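Local coordinates for RV1873 (Mycobacterium tuberculosis, PDB 2JEK), which is of unknown function but belongs to the DUF1810 family and folds as an all-helical, right-handed superhelix, at residues A[14-19]-A[38-43]; A[31-36]-A[99-104]. All coordinates share one frame; numbering follows the deposited sequence.

Contact 1 (A[14-19]-A[38-43]); sequences VYAQAP and MWFVFP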
loop_
_atom_site.group_PDB
_atom_site.type_symbol
_atom_site.label_atom_id
_atom_site.label_comp_id
_atom_site.label_asym_id
_atom_site.label_seq_id
_atom_site.Cartn_x
_atom_site.Cartn_y
_atom_site.Cartn_z
ATOM N N VAL A 14 -7.748 -0.734 -10.734
ATOM C CA VAL A 14 -8.744 -1.793 -10.849
ATOM C C VAL A 14 -8.322 -2.810 -11.912
ATOM O O VAL A 14 -8.373 -4.004 -11.670
ATOM C CB VAL A 14 -10.154 -1.226 -11.178
ATOM C CG1 VAL A 14 -11.150 -2.354 -11.453
ATOM C CG2 VAL A 14 -10.656 -0.326 -10.046
ATOM N N TYR A 15 -7.886 -2.324 -13.071
ATOM C CA TYR A 15 -7.536 -3.215 -14.163
ATOM C C TYR A 15 -6.215 -3.944 -13.948
ATOM O O TYR A 15 -6.064 -5.066 -14.406
ATOM C CB TYR A 15 -7.533 -2.468 -15.508
ATOM C CG TYR A 15 -8.828 -1.746 -15.845
ATOM C CD1 TYR A 15 -10.058 -2.318 -15.565
ATOM C CD2 TYR A 15 -8.803 -0.504 -16.460
ATOM C CE1 TYR A 15 -11.249 -1.655 -15.871
ATOM C CE2 TYR A 15 -9.981 0.160 -16.792
ATOM C CZ TYR A 15 -11.192 -0.426 -16.496
ATOM O OH TYR A 15 -12.365 0.214 -16.801
ATOM N N ALA A 16 -5.257 -3.300 -13.280
ATOM C CA ALA A 16 -3.994 -3.968 -12.923
ATOM C C ALA A 16 -4.247 -5.080 -11.911
ATOM O O ALA A 16 -3.646 -6.152 -11.980
ATOM C CB ALA A 16 -2.984 -2.964 -12.362
ATOM N N GLN A 17 -5.144 -4.817 -10.970
ATOM C CA GLN A 17 -5.466 -5.810 -9.955
ATOM C C GLN A 17 -6.229 -7.013 -10.499
ATOM O O GLN A 17 -6.074 -8.123 -9.997
ATOM C CB GLN A 17 -6.260 -5.183 -8.807
ATOM C CG GLN A 17 -5.450 -4.252 -7.905
ATOM C CD GLN A 17 -6.300 -3.660 -6.792
ATOM O OE1 GLN A 17 -7.476 -3.979 -6.669
ATOM N NE2 GLN A 17 -5.710 -2.780 -5.995
ATOM N N ALA A 18 -7.052 -6.803 -11.521
ATOM C CA ALA A 18 -7.988 -7.854 -11.940
ATOM C C ALA A 18 -7.361 -9.229 -12.185
ATOM O O ALA A 18 -7.834 -10.199 -11.599
ATOM C CB ALA A 18 -8.831 -7.419 -13.132
ATOM N N PRO A 19 -6.296 -9.308 -13.017
ATOM C CA PRO A 19 -5.728 -10.641 -13.325
ATOM C C PRO A 19 -5.037 -11.334 -12.164
ATOM O O PRO A 19 -4.779 -12.550 -12.244
ATOM C CB PRO A 19 -4.680 -10.346 -14.414
ATOM C CG PRO A 19 -5.011 -8.984 -14.923
ATOM C CD PRO A 19 -5.589 -8.246 -13.757
ATOM N N MET A 38 3.297 -5.380 -6.276
ATOM C CA MET A 38 3.342 -4.417 -5.180
ATOM C C MET A 38 2.792 -3.034 -5.538
ATOM O O MET A 38 2.049 -2.431 -4.767
ATOM C CB MET A 38 4.755 -4.281 -4.602
ATOM C CG MET A 38 4.774 -3.712 -3.199
ATOM S SD MET A 38 4.032 -4.847 -2.016
ATOM C CE MET A 38 4.258 -3.918 -0.493
ATOM N N TRP A 39 3.176 -2.523 -6.706
ATOM C CA TRP A 39 2.926 -1.133 -7.076
ATOM C C TRP A 39 1.455 -0.774 -7.068
ATOM O O TRP A 39 1.096 0.370 -6.779
ATOM C CB TRP A 39 3.519 -0.781 -8.449
ATOM C CG TRP A 39 4.813 -1.464 -8.768
ATOM C CD1 TRP A 39 6.085 -0.973 -8.583
ATOM C CD2 TRP A 39 4.965 -2.766 -9.342
ATOM N NE1 TRP A 39 7.006 -1.902 -8.999
ATOM C CE2 TRP A 39 6.349 -3.008 -9.468
ATOM C CE3 TRP A 39 4.064 -3.754 -9.761
ATOM C CZ2 TRP A 39 6.854 -4.202 -9.997
ATOM C CZ3 TRP A 39 4.566 -4.944 -10.285
ATOM C CH2 TRP A 39 5.950 -5.154 -10.398
ATOM N N PHE A 40 0.605 -1.745 -7.391
ATOM C CA PHE A 40 -0.815 -1.461 -7.580
ATOM C C PHE A 40 -1.723 -2.164 -6.559
ATOM O O PHE A 40 -2.941 -2.105 -6.671
ATOM C CB PHE A 40 -1.244 -1.714 -9.038
ATOM C CG PHE A 40 -0.871 -3.066 -9.571
ATOM C CD1 PHE A 40 -1.605 -4.200 -9.221
ATOM C CD2 PHE A 40 0.217 -3.209 -10.433
ATOM C CE1 PHE A 40 -1.270 -5.449 -9.721
ATOM C CE2 PHE A 40 0.552 -4.460 -10.954
ATOM C CZ PHE A 40 -0.193 -5.580 -10.584
ATOM N N VAL A 41 -1.103 -2.811 -5.563
ATOM C CA VAL A 41 -1.817 -3.409 -4.416
ATOM C C VAL A 41 -1.587 -2.572 -3.138
ATOM O O VAL A 41 -2.529 -2.340 -2.375
ATOM C CB VAL A 41 -1.386 -4.887 -4.194
ATOM C CG1 VAL A 41 -1.946 -5.458 -2.875
ATOM C CG2 VAL A 41 -1.845 -5.741 -5.366
ATOM N N PHE A 42 -0.339 -2.134 -2.919
ATOM C CA PHE A 42 -0.012 -1.257 -1.804
ATOM C C PHE A 42 0.613 -0.003 -2.398
ATOM O O PHE A 42 1.839 0.160 -2.394
ATOM C CB PHE A 42 0.965 -1.953 -0.843
ATOM C CG PHE A 42 0.330 -3.022 -0.001
ATOM C CD1 PHE A 42 -0.565 -2.691 1.017
ATOM C CD2 PHE A 42 0.642 -4.357 -0.212
ATOM C CE1 PHE A 42 -1.135 -3.677 1.815
ATOM C CE2 PHE A 42 0.072 -5.353 0.599
ATOM C CZ PHE A 42 -0.812 -5.014 1.602
ATOM N N PRO A 43 -0.231 0.892 -2.934
ATOM C CA PRO A 43 0.333 2.013 -3.669
ATOM C C PRO A 43 1.091 2.996 -2.798
ATOM O O PRO A 43 0.777 3.174 -1.614
ATOM C CB PRO A 43 -0.906 2.687 -4.282
ATOM C CG PRO A 43 -1.966 1.596 -4.271
ATOM C CD PRO A 43 -1.703 0.903 -2.972
#
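A16 and Q17 of helix 11-17 meet F40 of the short helix 38-41 in two ways, one apolar and one polar. The apolar part is a CH-pi contact. The methyl CB of A16 sits over one face of the F40 ring, 3.6 Å from the centroid and 16° off the normal. It is displaced toward the CG side, and A16 CB and F40 CG approach to 3.5 Å. Farther along the same ring, F40 CE1 runs up against the backbone carbonyl, 3.4 Å from A16 O. With chi1 at 52°, F40 tucks CG between its own N and carbonyl carbon, and this turns the ring against helix 11-17. Y57 touches A16 and meets the F40 ring edge-to-face.

The polar part is a single hydrogen bond. Q17 reaches out with its chain extended beyond CG, passing the F40 side chain in the opposite direction, and NE2 donates to F40 O over 2.9 Å. The N-H...O angle is 172°, and the bond lies both in the carbonyl plane and in the plane of the Q17 amide. On the amide's other atom, OE1 bonds to R77 NH1 of helix 74-87. Held at both ends, the buried amide has its flip state defined by one acceptor and one donor, and it spans the gap between F40 O and R77.

Contact 2 (A[31-36]-A[99-104]); sequences GRKRGH and PPDDLK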
loop_
_atom_site.group_PDB
_atom_site.type_symbol
_atom_site.label_atom_id
_atom_site.label_comp_id
_atom_site.label_asym_id
_atom_site.label_seq_id
_atom_site.Cartn_x
_atom_site.Cartn_y
_atom_site.Cartn_z
ATOM N N GLY A 31 0.751 -15.618 4.251
ATOM C CA GLY A 31 1.861 -14.915 4.885
ATOM C C GLY A 31 3.148 -14.736 4.086
ATOM O O GLY A 31 4.219 -14.511 4.660
ATOM N N ARG A 32 3.070 -14.822 2.759
ATOM C CA ARG A 32 4.254 -14.554 1.947
ATOM C C ARG A 32 3.909 -14.122 0.530
ATOM O O ARG A 32 3.255 -14.864 -0.212
ATOM C CB ARG A 32 5.187 -15.765 1.919
ATOM C CG ARG A 32 6.462 -15.551 1.135
ATOM C CD ARG A 32 7.462 -16.584 1.561
ATOM N NE ARG A 32 7.901 -17.412 0.447
ATOM C CZ ARG A 32 8.029 -18.733 0.514
ATOM N NH1 ARG A 32 7.730 -19.378 1.638
ATOM N NH2 ARG A 32 8.440 -19.412 -0.547
ATOM N N LYS A 33 4.372 -12.929 0.180
ATOM C CA LYS A 33 4.229 -12.399 -1.169
ATOM C C LYS A 33 5.128 -13.148 -2.153
ATOM O O LYS A 33 6.328 -13.360 -1.898
ATOM C CB LYS A 33 4.544 -10.901 -1.205
ATOM C CG LYS A 33 4.697 -10.331 -2.626
ATOM C CD LYS A 33 4.803 -8.807 -2.620
ATOM C CE LYS A 33 4.799 -8.234 -4.028
ATOM N NZ LYS A 33 6.105 -8.434 -4.728
ATOM N N ARG A 34 4.538 -13.531 -3.283
ATOM C CA ARG A 34 5.262 -14.240 -4.344
ATOM C C ARG A 34 5.180 -13.542 -5.704
ATOM O O ARG A 34 6.113 -13.621 -6.500
ATOM C CB ARG A 34 4.726 -15.665 -4.488
ATOM C CG ARG A 34 4.746 -16.498 -3.220
ATOM C CD ARG A 34 4.175 -17.880 -3.485
ATOM N NE ARG A 34 4.017 -18.663 -2.261
ATOM C CZ ARG A 34 4.792 -19.683 -1.902
ATOM N NH1 ARG A 34 5.804 -20.073 -2.669
ATOM N NH2 ARG A 34 4.543 -20.326 -0.769
ATOM N N GLY A 35 4.055 -12.888 -5.980
ATOM C CA GLY A 35 3.789 -12.328 -7.302
ATOM C C GLY A 35 4.313 -10.917 -7.517
ATOM O O GLY A 35 4.815 -10.275 -6.586
ATOM N N HIS A 36 4.172 -10.440 -8.755
ATOM C CA HIS A 36 4.680 -9.144 -9.181
ATOM C C HIS A 36 3.555 -8.132 -9.191
ATOM O O HIS A 36 2.965 -7.848 -10.244
ATOM C CB HIS A 36 5.269 -9.248 -10.592
ATOM C CG HIS A 36 6.331 -10.290 -10.728
ATOM N ND1 HIS A 36 7.428 -10.353 -9.895
ATOM C CD2 HIS A 36 6.467 -11.310 -11.608
ATOM C CE1 HIS A 36 8.193 -11.369 -10.255
ATOM N NE2 HIS A 36 7.634 -11.963 -11.294
ATOM N N PRO A 99 12.754 -7.507 0.699
ATOM C CA PRO A 99 13.191 -6.206 0.180
ATOM C C PRO A 99 13.199 -6.224 -1.353
ATOM O O PRO A 99 13.515 -7.264 -1.946
ATOM C CB PRO A 99 14.614 -6.065 0.731
ATOM C CG PRO A 99 14.589 -6.867 1.984
ATOM C CD PRO A 99 13.701 -8.044 1.696
ATOM N N PRO A 100 12.843 -5.099 -2.004
ATOM C CA PRO A 100 12.555 -3.788 -1.428
ATOM C C PRO A 100 11.078 -3.579 -1.092
ATOM O O PRO A 100 10.669 -2.452 -0.797
ATOM C CB PRO A 100 12.975 -2.846 -2.560
ATOM C CG PRO A 100 12.552 -3.590 -3.795
ATOM C CD PRO A 100 12.717 -5.070 -3.477
ATOM N N ASP A 101 10.287 -4.647 -1.135
ATOM C CA ASP A 101 8.855 -4.500 -0.904
ATOM C C ASP A 101 8.520 -4.134 0.532
ATOM O O ASP A 101 7.456 -3.575 0.785
ATOM C CB ASP A 101 8.106 -5.765 -1.312
ATOM C CG ASP A 101 8.030 -5.935 -2.809
ATOM O OD1 ASP A 101 8.112 -4.926 -3.531
ATOM O OD2 ASP A 101 7.899 -7.089 -3.255
ATOM N N ASP A 102 9.415 -4.417 1.469
ATOM C CA ASP A 102 9.203 -3.988 2.856
ATOM C C ASP A 102 9.152 -2.460 2.948
ATOM O O ASP A 102 8.306 -1.883 3.669
ATOM C CB ASP A 102 10.253 -4.599 3.802
ATOM C CG ASP A 102 11.679 -4.195 3.458
ATOM O OD1 ASP A 102 12.010 -4.034 2.268
ATOM O OD2 ASP A 102 12.490 -4.035 4.401
ATOM N N LEU A 103 10.019 -1.792 2.190
ATOM C CA LEU A 103 10.031 -0.336 2.180
ATOM C C LEU A 103 8.815 0.202 1.437
ATOM O O LEU A 103 8.213 1.202 1.853
ATOM C CB LEU A 103 11.317 0.193 1.548
ATOM C CG LEU A 103 12.631 -0.284 2.177
ATOM C CD1 LEU A 103 13.837 0.379 1.511
ATOM C CD2 LEU A 103 12.647 -0.048 3.686
ATOM N N LYS A 104 8.447 -0.460 0.341
ATOM C CA LYS A 104 7.246 -0.079 -0.391
ATOM C C LYS A 104 6.011 -0.122 0.513
ATOM O O LYS A 104 5.180 0.793 0.482
ATOM C CB LYS A 104 7.053 -0.977 -1.613
ATOM C CG LYS A 104 8.020 -0.681 -2.753
ATOM C CD LYS A 104 7.628 -1.450 -4.017
ATOM C CE LYS A 104 8.564 -1.158 -5.186
ATOM N NZ LYS A 104 8.468 0.255 -5.629
#
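An extended K33 side chain, with CG anti to N (chi1 168°) and the chain drawn out through chi3, runs straight out toward D101 before bending at its last torsion, chi4 -75°. That final bend swings the ammonium to where it serves two acceptors at once. On the other side, D101 sets CG anti to its carbonyl carbon, beside the backbone N, which places the carboxylate on the side facing the lysine; the two side chains cross at about a right angle.

The salt bridge between K33 NZ and D101 OD2 measures 2.7 Å. The ammonium comes from above the carboxylate plane, 37° out of it. K33 CE follows NZ to 3.4 Å from D101 OD2. The second bond of the ammonium goes back to its own loop: K33 NZ donates to G35 O over 2.9 Å, nearly in line with the carbonyl bond. One ammonium thus links the G35 carbonyl of the loop with the D101 carboxylate of helix 101-115. W37 adds a cation-pi interaction with K33, and M38 packs on both K33 and D101.

The loop starts from G31, whose positive phi closes helix 21-29 in a Schellman motif. At the far side P100, preceded by a cis peptide bond, holds the N-cap position of helix 101-115, which makes D101 the first residue of that helix. An acidic side chain in a first turn is a familiar helix-end feature, probably favourable to the helix dipole; here it also forms a salt bridge between a loop and the first turn of a helix, joining residues 68 positions apart in the sequence.

Overall arrangement
The two contacts lie about 13 Å apart, centre to centre, and alternate along the chain: 14-19, 31-36, 38-43, then 99-104. Contact 1 is buried and contact 2 lies at the surface, yet they meet through the short helix 38-41. M38, which takes no part in contact 1 itself, packs its CE 3.5 Å from D101 O and its CG 3.7 Å from K104 CD, while K33 CE comes within 3.9 Å of M38 N. Helix 38-41 therefore has helix 11-17 beside F40 and helix 101-115 beside M38. No active site is known; bound glycerol, probably from crystallisation, makes a weak hydrogen bond with W39 NE1 and a hydrogen bond with K104 NZ.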